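PDB 4X1O: 16S rRNA (adenine(1408)-N(1))-methyltransferase from Catenulispora acidiphila, which probably methylates N1 of adenine 1408 in 16S ribosomal RNA, using S-adenosyl-L-methionine as methyl donor, a modification linked to aminoglycoside resistance. Local coordinates for residues A152-I166 against T229-D241. Numbering follows the deposited sequence.
Sequences AKPGAPLEISIGTSI and TETVLHLRAVAVD
Ile-160 and Leu-235 sit at the packed heart of this antiparallel strand pair: their side chains run alongside each other, Ile-160 CD1 touching Leu-235 CD2 at 4.2 Å, while their backbones exchange two nearly straight hydrogen bonds. Leu-158, Ile-162, Leu-233 and Ala-237 extend the same apolar face, where helix 131-139 lies over Ile-160 and Ile-162. At the turn end Ala-239 CB tucks in 3.4 Å from Lys-153 O.

The other face is mixed: packed where Val-232 CG1 meets Ser-161 CB at 3.7 Å, it opens towards solvent along Glu-159, His-234 and Arg-236. His-234, its CG anti to the backbone N (chi1 -168°), brings its ring back toward strand 157-163, its CD2 edge 3.1 Å from Ser-161 OG. Glu-159 CB and CG lie alongside that ring, CB 4.0 Å from His-234 NE2, carboxylate and ring planes 43° apart.

Past Gly-163, extended Glu-230 holds the 3-10 turn at its second residue, OE2 accepting Ser-165 N (2.9 Å) on its anti side; Ser-165 OG, at 2.5 Å from OE2, is suspiciously close. Strand 229-239 is the one reversed strand, inserted between 157-163 and edge strand 200-212, as in the 3-2-1-4-5-7-6 sheet of Rossmann-like class I methyltransferases.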
ATOM      1  N   ALA A 152       1.894   6.755  -9.411  1.00 16.83           N
ATOM      2  CA  ALA A 152       3.169   7.347  -8.990  1.00 16.44           C
ATOM      3  C   ALA A 152       3.646   8.520  -9.845  1.00 17.31           C
ATOM      4  O   ALA A 152       3.478   8.506 -11.069  1.00 19.66           O
ATOM      5  CB  ALA A 152       4.254   6.254  -8.984  1.00 14.62           C
ATOM      6  N   LYS A 153       4.282   9.504  -9.196  1.00 15.32           N
ATOM      7  CA  LYS A 153       5.059  10.526  -9.882  1.00 16.38           C
ATOM      8  C   LYS A 153       6.379   9.913 -10.326  1.00 20.13           C
ATOM      9  O   LYS A 153       6.882   8.992  -9.684  1.00 20.13           O
ATOM     10  CB  LYS A 153       5.361  11.719  -8.977  1.00 21.78           C
ATOM     11  CG  LYS A 153       4.166  12.525  -8.534  1.00 30.04           C
ATOM     12  CD  LYS A 153       4.650  13.590  -7.582  1.00 32.12           C
ATOM     13  CE  LYS A 153       3.534  14.486  -7.102  1.00 38.56           C
ATOM     14  NZ  LYS A 153       4.133  15.608  -6.338  1.00 41.27           N
ATOM     15  N   PRO A 154       6.960  10.433 -11.413  1.00 21.74           N
ATOM     16  CA  PRO A 154       8.304   9.944 -11.751  1.00 20.68           C
ATOM     17  C   PRO A 154       9.273  10.135 -10.590  1.00 21.01           C
ATOM     18  O   PRO A 154       9.250  11.185  -9.937  1.00 19.56           O
ATOM     19  CB  PRO A 154       8.710  10.805 -12.960  1.00 25.14           C
ATOM     20  CG  PRO A 154       7.410  11.268 -13.546  1.00 28.84           C
ATOM     21  CD  PRO A 154       6.463  11.435 -12.374  1.00 27.20           C
ATOM     22  N   GLY A 155      10.090   9.120 -10.319  1.00 18.45           N
ATOM     23  CA  GLY A 155      11.062   9.189  -9.244  1.00 18.14           C
ATOM     24  C   GLY A 155      10.530   8.705  -7.901  1.00 20.11           C
ATOM     25  O   GLY A 155      11.288   8.540  -6.955  1.00 22.48           O
ATOM     26  N   ALA A 156       9.221   8.497  -7.798  1.00 13.39           N
ATOM     27  CA  ALA A 156       8.649   7.986  -6.554  1.00 14.35           C
ATOM     28  C   ALA A 156       9.146   6.588  -6.228  1.00 14.48           C
ATOM     29  O   ALA A 156       9.165   5.730  -7.105  1.00 15.80           O
ATOM     30  CB  ALA A 156       7.100   7.974  -6.642  1.00 16.64           C
ATOM     31  N   PRO A 157       9.524   6.348  -4.966  1.00 15.68           N
ATOM     32  CA  PRO A 157       9.875   4.984  -4.565  1.00 18.18           C
ATOM     33  C   PRO A 157       8.638   4.120  -4.396  1.00 20.67           C
ATOM     34  O   PRO A 157       7.558   4.598  -4.022  1.00 19.81           O
ATOM     35  CB  PRO A 157      10.581   5.160  -3.212  1.00 21.88           C
ATOM     36  CG  PRO A 157      10.637   6.621  -2.951  1.00 27.83           C
ATOM     37  CD  PRO A 157       9.674   7.308  -3.861  1.00 18.27           C
ATOM     38  N   LEU A 158       8.803   2.845  -4.718  1.00 15.56           N
ATOM     39  CA  LEU A 158       7.811   1.842  -4.402  1.00 16.24           C
ATOM     40  C   LEU A 158       8.421   0.927  -3.365  1.00 18.43           C
ATOM     41  O   LEU A 158       9.544   0.474  -3.527  1.00 17.73           O
ATOM     42  CB  LEU A 158       7.397   1.063  -5.633  1.00 17.20           C
ATOM     43  CG  LEU A 158       6.664  -0.260  -5.391  1.00 18.99           C
ATOM     44  CD1 LEU A 158       5.217  -0.046  -4.947  1.00 21.32           C
ATOM     45  CD2 LEU A 158       6.717  -1.085  -6.660  1.00 22.88           C
ATOM     46  N   GLU A 159       7.704   0.678  -2.280  1.00 14.53           N
ATOM     47  CA  GLU A 159       8.217  -0.222  -1.249  1.00 13.48           C
ATOM     48  C   GLU A 159       7.194  -1.323  -1.095  1.00 20.35           C
ATOM     49  O   GLU A 159       6.028  -1.042  -0.840  1.00 20.28           O
ATOM     50  CB  GLU A 159       8.436   0.489   0.084  1.00 24.43           C
ATOM     51  CG  GLU A 159       9.660   1.385   0.122  1.00 48.58           C
ATOM     52  CD  GLU A 159       9.295   2.841   0.288  1.00 76.03           C
ATOM     53  OE1 GLU A 159       8.090   3.159   0.192  1.00 82.68           O
ATOM     54  OE2 GLU A 159      10.208   3.664   0.519  1.00 85.85           O
ATOM     55  N   ILE A 160       7.614  -2.569  -1.294  1.00 15.10           N
ATOM     56  CA  ILE A 160       6.716  -3.704  -1.134  1.00 14.91           C
ATOM     57  C   ILE A 160       7.225  -4.525   0.033  1.00 18.60           C
ATOM     58  O   ILE A 160       8.424  -4.786   0.128  1.00 18.43           O
ATOM     59  CB  ILE A 160       6.650  -4.573  -2.396  1.00 17.96           C
ATOM     60  CG1 ILE A 160       6.120  -3.770  -3.583  1.00 19.84           C
ATOM     61  CG2 ILE A 160       5.784  -5.808  -2.164  1.00 16.40           C
ATOM     62  CD1 ILE A 160       6.290  -4.518  -4.902  1.00 21.45           C
ATOM     63  N   SER A 161       6.324  -4.911   0.928  1.00 16.89           N
ATOM     64  CA  SER A 161       6.710  -5.684   2.104  1.00 16.86           C
ATOM     65  C   SER A 161       5.796  -6.878   2.203  1.00 21.96           C
ATOM     66  O   SER A 161       4.584  -6.732   2.420  1.00 23.21           O
ATOM     67  CB  SER A 161       6.627  -4.845   3.389  1.00 21.65           C
ATOM     68  OG  SER A 161       7.674  -3.891   3.462  1.00 25.76           O
ATOM     69  N   ILE A 162       6.360  -8.063   2.024  1.00 18.22           N
ATOM     70  CA  ILE A 162       5.558  -9.282   2.075  1.00 18.85           C
ATOM     71  C   ILE A 162       6.060 -10.180   3.202  1.00 23.89           C
ATOM     72  O   ILE A 162       7.226 -10.543   3.232  1.00 21.35           O
ATOM     73  CB  ILE A 162       5.617 -10.042   0.727  1.00 17.69           C
ATOM     74  CG1 ILE A 162       5.060  -9.180  -0.414  1.00 21.51           C
ATOM     75  CG2 ILE A 162       4.854 -11.368   0.809  1.00 22.97           C
ATOM     76  CD1 ILE A 162       5.394  -9.716  -1.784  1.00 27.76           C
ATOM     77  N   GLY A 163       5.189 -10.535   4.138  1.00 23.44           N
ATOM     78  CA  GLY A 163       5.585 -11.477   5.175  1.00 19.44           C
ATOM     79  C   GLY A 163       5.749 -12.872   4.599  1.00 23.49           C
ATOM     80  O   GLY A 163       4.889 -13.355   3.877  1.00 26.20           O
ATOM     81  N   THR A 164       6.860 -13.530   4.916  1.00 21.41           N
ATOM     82  CA  THR A 164       7.162 -14.810   4.286  1.00 21.95           C
ATOM     83  C   THR A 164       6.423 -15.981   4.922  1.00 25.63           C
ATOM     84  O   THR A 164       6.448 -17.097   4.393  1.00 25.19           O
ATOM     85  CB  THR A 164       8.665 -15.106   4.330  1.00 29.19           C
ATOM     86  OG1 THR A 164       9.091 -15.125   5.692  1.00 31.43           O
ATOM     87  CG2 THR A 164       9.439 -14.032   3.572  1.00 34.60           C
ATOM     88  N   SER A 165       5.756 -15.740   6.046  1.00 27.25           N
ATOM     89  CA  SER A 165       5.013 -16.810   6.698  1.00 25.81           C
ATOM     90  C   SER A 165       3.848 -17.286   5.838  1.00 25.87           C
ATOM     91  O   SER A 165       3.294 -18.355   6.080  1.00 27.29           O
ATOM     92  CB  SER A 165       4.501 -16.365   8.070  1.00 33.58           C
ATOM     93  OG  SER A 165       3.542 -15.333   7.941  1.00 39.78           O
ATOM     94  N   ILE A 166       3.482 -16.509   4.819  1.00 23.80           N
ATOM     95  CA  ILE A 166       2.411 -16.938   3.916  1.00 22.69           C
ATOM     96  C   ILE A 166       2.817 -18.168   3.104  1.00 27.72           C
ATOM     97  O   ILE A 166       1.973 -18.845   2.536  1.00 24.60           O
ATOM     98  CB  ILE A 166       1.985 -15.823   2.939  1.00 30.06           C
ATOM     99  CG1 ILE A 166       3.149 -15.421   2.030  1.00 27.70           C
ATOM    100  CG2 ILE A 166       1.420 -14.624   3.696  1.00 29.28           C
ATOM    101  CD1 ILE A 166       2.765 -14.377   0.979  1.00 34.67           C
ATOM    102  N   THR A 229       6.825 -10.345  15.516  1.00 32.76           N
ATOM    103  CA  THR A 229       7.701 -10.063  14.395  1.00 24.44           C
ATOM    104  C   THR A 229       7.518 -11.102  13.310  1.00 30.34           C
ATOM    105  O   THR A 229       6.965 -12.176  13.553  1.00 33.13           O
ATOM    106  CB  THR A 229       9.199 -10.040  14.791  1.00 34.93           C
ATOM    107  OG1 THR A 229       9.636 -11.368  15.109  1.00 43.42           O
ATOM    108  CG2 THR A 229       9.456  -9.120  15.963  1.00 34.74           C
ATOM    109  N   GLU A 230       8.031 -10.787  12.129  1.00 32.36           N
ATOM    110  CA  GLU A 230       8.016 -11.717  11.022  1.00 30.82           C
ATOM    111  C   GLU A 230       9.167 -11.406  10.084  1.00 20.39           C
ATOM    112  O   GLU A 230       9.678 -10.288  10.060  1.00 22.48           O
ATOM    113  CB  GLU A 230       6.686 -11.643  10.269  1.00 37.69           C
ATOM    114  CG  GLU A 230       6.514 -12.729   9.218  1.00 49.50           C
ATOM    115  CD  GLU A 230       5.152 -12.709   8.571  1.00 52.05           C
ATOM    116  OE1 GLU A 230       4.247 -12.025   9.089  1.00 57.36           O
ATOM    117  OE2 GLU A 230       4.991 -13.386   7.542  1.00 49.01           O
ATOM    118  N   THR A 231       9.598 -12.411   9.333  1.00 20.02           N
ATOM    119  CA  THR A 231      10.538 -12.160   8.264  1.00 18.26           C
ATOM    120  C   THR A 231       9.788 -11.562   7.093  1.00 20.70           C
ATOM    121  O   THR A 231       8.775 -12.104   6.652  1.00 24.94           O
ATOM    122  CB  THR A 231      11.239 -13.440   7.820  1.00 19.88           C
ATOM    123  OG1 THR A 231      11.948 -13.998   8.933  1.00 24.37           O
ATOM    124  CG2 THR A 231      12.217 -13.131   6.708  1.00 23.03           C
ATOM    125  N   VAL A 232      10.285 -10.442   6.594  1.00 16.74           N
ATOM    126  CA  VAL A 232       9.633  -9.745   5.506  1.00 16.28           C
ATOM    127  C   VAL A 232      10.508  -9.737   4.275  1.00 18.01           C
ATOM    128  O   VAL A 232      11.694  -9.449   4.369  1.00 19.88           O
ATOM    129  CB  VAL A 232       9.287  -8.300   5.926  1.00 26.00           C
ATOM    130  CG1 VAL A 232       8.842  -7.455   4.724  1.00 29.78           C
ATOM    131  CG2 VAL A 232       8.223  -8.334   7.001  1.00 27.02           C
ATOM    132  N   LEU A 233       9.918 -10.059   3.127  1.00 16.29           N
ATOM    133  CA  LEU A 233      10.586  -9.840   1.850  1.00 17.94           C
ATOM    134  C   LEU A 233      10.324  -8.400   1.457  1.00 19.16           C
ATOM    135  O   LEU A 233       9.175  -7.983   1.319  1.00 20.77           O
ATOM    136  CB  LEU A 233      10.078 -10.799   0.782  1.00 20.64           C
ATOM    137  CG  LEU A 233      10.616 -10.603  -0.632  1.00 23.19           C
ATOM    138  CD1 LEU A 233      12.106 -10.863  -0.689  1.00 23.64           C
ATOM    139  CD2 LEU A 233       9.867 -11.506  -1.608  1.00 28.88           C
ATOM    140  N   HIS A 234      11.397  -7.634   1.321  1.00 17.34           N
ATOM    141  CA  HIS A 234      11.265  -6.221   1.050  1.00 16.56           C
ATOM    142  C   HIS A 234      11.830  -5.897  -0.310  1.00 19.29           C
ATOM    143  O   HIS A 234      12.973  -6.239  -0.604  1.00 18.24           O
ATOM    144  CB  HIS A 234      11.979  -5.404   2.129  1.00 22.68           C
ATOM    145  CG  HIS A 234      11.657  -3.946   2.086  1.00 40.70           C
ATOM    146  ND1 HIS A 234      12.435  -3.032   1.407  1.00 50.28           N
ATOM    147  CD2 HIS A 234      10.630  -3.245   2.619  1.00 47.21           C
ATOM    148  CE1 HIS A 234      11.904  -1.830   1.532  1.00 55.06           C
ATOM    149  NE2 HIS A 234      10.808  -1.929   2.262  1.00 51.16           N
ATOM    150  N   LEU A 235      11.027  -5.247  -1.140  1.00 14.05           N
ATOM    151  CA  LEU A 235      11.470  -4.823  -2.453  1.00 17.14           C
ATOM    152  C   LEU A 235      11.326  -3.326  -2.550  1.00 18.04           C
ATOM    153  O   LEU A 235      10.288  -2.788  -2.181  1.00 21.43           O
ATOM    154  CB  LEU A 235      10.652  -5.493  -3.555  1.00 16.56           C
ATOM    155  CG  LEU A 235      11.052  -5.226  -5.011  1.00 34.18           C
ATOM    156  CD1 LEU A 235      10.740  -6.453  -5.846  1.00 31.12           C
ATOM    157  CD2 LEU A 235      10.349  -3.995  -5.595  1.00 35.17           C
ATOM    158  N   ARG A 236      12.361  -2.664  -3.044  1.00 13.81           N
ATOM    159  CA  ARG A 236      12.274  -1.238  -3.317  1.00 15.55           C
ATOM    160  C   ARG A 236      12.552  -0.993  -4.787  1.00 16.22           C
ATOM    161  O   ARG A 236      13.462  -1.598  -5.365  1.00 13.94           O
ATOM    162  CB  ARG A 236      13.262  -0.455  -2.445  1.00 18.71           C
ATOM    163  CG  ARG A 236      13.129   1.065  -2.596  1.00 28.18           C
ATOM    164  CD  ARG A 236      14.057   1.838  -1.652  1.00 46.84           C
ATOM    165  NE  ARG A 236      15.450   1.820  -2.090  1.00 57.77           N
ATOM    166  CZ  ARG A 236      16.416   1.137  -1.485  1.00 69.36           C
ATOM    167  NH1 ARG A 236      16.141   0.415  -0.407  1.00 77.38           N
ATOM    168  NH2 ARG A 236      17.658   1.176  -1.953  1.00 66.53           N
ATOM    169  N   ALA A 237      11.762  -0.114  -5.385  1.00 13.03           N
ATOM    170  CA  ALA A 237      11.923   0.273  -6.779  1.00 12.95           C
ATOM    171  C   ALA A 237      11.689   1.768  -6.917  1.00 19.86           C
ATOM    172  O   ALA A 237      11.231   2.432  -5.978  1.00 19.86           O
ATOM    173  CB  ALA A 237      10.957  -0.499  -7.671  1.00 14.03           C
ATOM    174  N   VAL A 238      12.036   2.299  -8.077  1.00 15.87           N
ATOM    175  CA  VAL A 238      11.845   3.711  -8.352  1.00 15.50           C
ATOM    176  C   VAL A 238      11.041   3.865  -9.641  1.00 17.01           C
ATOM    177  O   VAL A 238      11.283   3.173 -10.632  1.00 14.37           O
ATOM    178  CB  VAL A 238      13.195   4.435  -8.474  1.00 17.56           C
ATOM    179  CG1 VAL A 238      13.001   5.844  -9.015  1.00 16.46           C
ATOM    180  CG2 VAL A 238      13.900   4.437  -7.115  1.00 23.17           C
ATOM    181  N   ALA A 239      10.070   4.771  -9.628  1.00 14.43           N
ATOM    182  CA  ALA A 239       9.245   5.028 -10.803  1.00 14.89           C
ATOM    183  C   ALA A 239      10.043   5.657 -11.947  1.00 15.52           C
ATOM    184  O   ALA A 239      10.640   6.727 -11.788  1.00 19.40           O
ATOM    185  CB  ALA A 239       8.050   5.942 -10.430  1.00 15.09           C
ATOM    186  N   VAL A 240      10.060   4.955 -13.082  1.00 15.84           N
ATOM    187  CA  VAL A 240      10.759   5.379 -14.286  1.00 16.70           C
ATOM    188  C   VAL A 240       9.819   5.215 -15.484  1.00 18.82           C
ATOM    189  O   VAL A 240       8.704   4.704 -15.359  1.00 20.76           O
ATOM    190  CB  VAL A 240      12.087   4.553 -14.507  1.00 16.72           C
ATOM    191  CG1 VAL A 240      13.111   4.840 -13.388  1.00 17.80           C
ATOM    192  CG2 VAL A 240      11.797   3.064 -14.586  1.00 17.40           C
ATOM    193  N   ASP A 241      10.254   5.641 -16.662  1.00 18.42           N
ATOM    194  CA  ASP A 241       9.443   5.436 -17.856  1.00 21.58           C
ATOM    195  C   ASP A 241       9.260   3.944 -18.125  1.00 19.78           C
ATOM    196  O   ASP A 241      10.217   3.176 -18.082  1.00 20.57           O
ATOM    197  CB  ASP A 241      10.094   6.075 -19.085  1.00 22.47           C
ATOM    198  CG  ASP A 241       9.911   7.579 -19.151  1.00 32.73           C
ATOM    199  OD1 ASP A 241       9.166   8.150 -18.334  1.00 36.94           O
ATOM    200  OD2 ASP A 241      10.516   8.192 -20.055  1.00 43.05           O
TER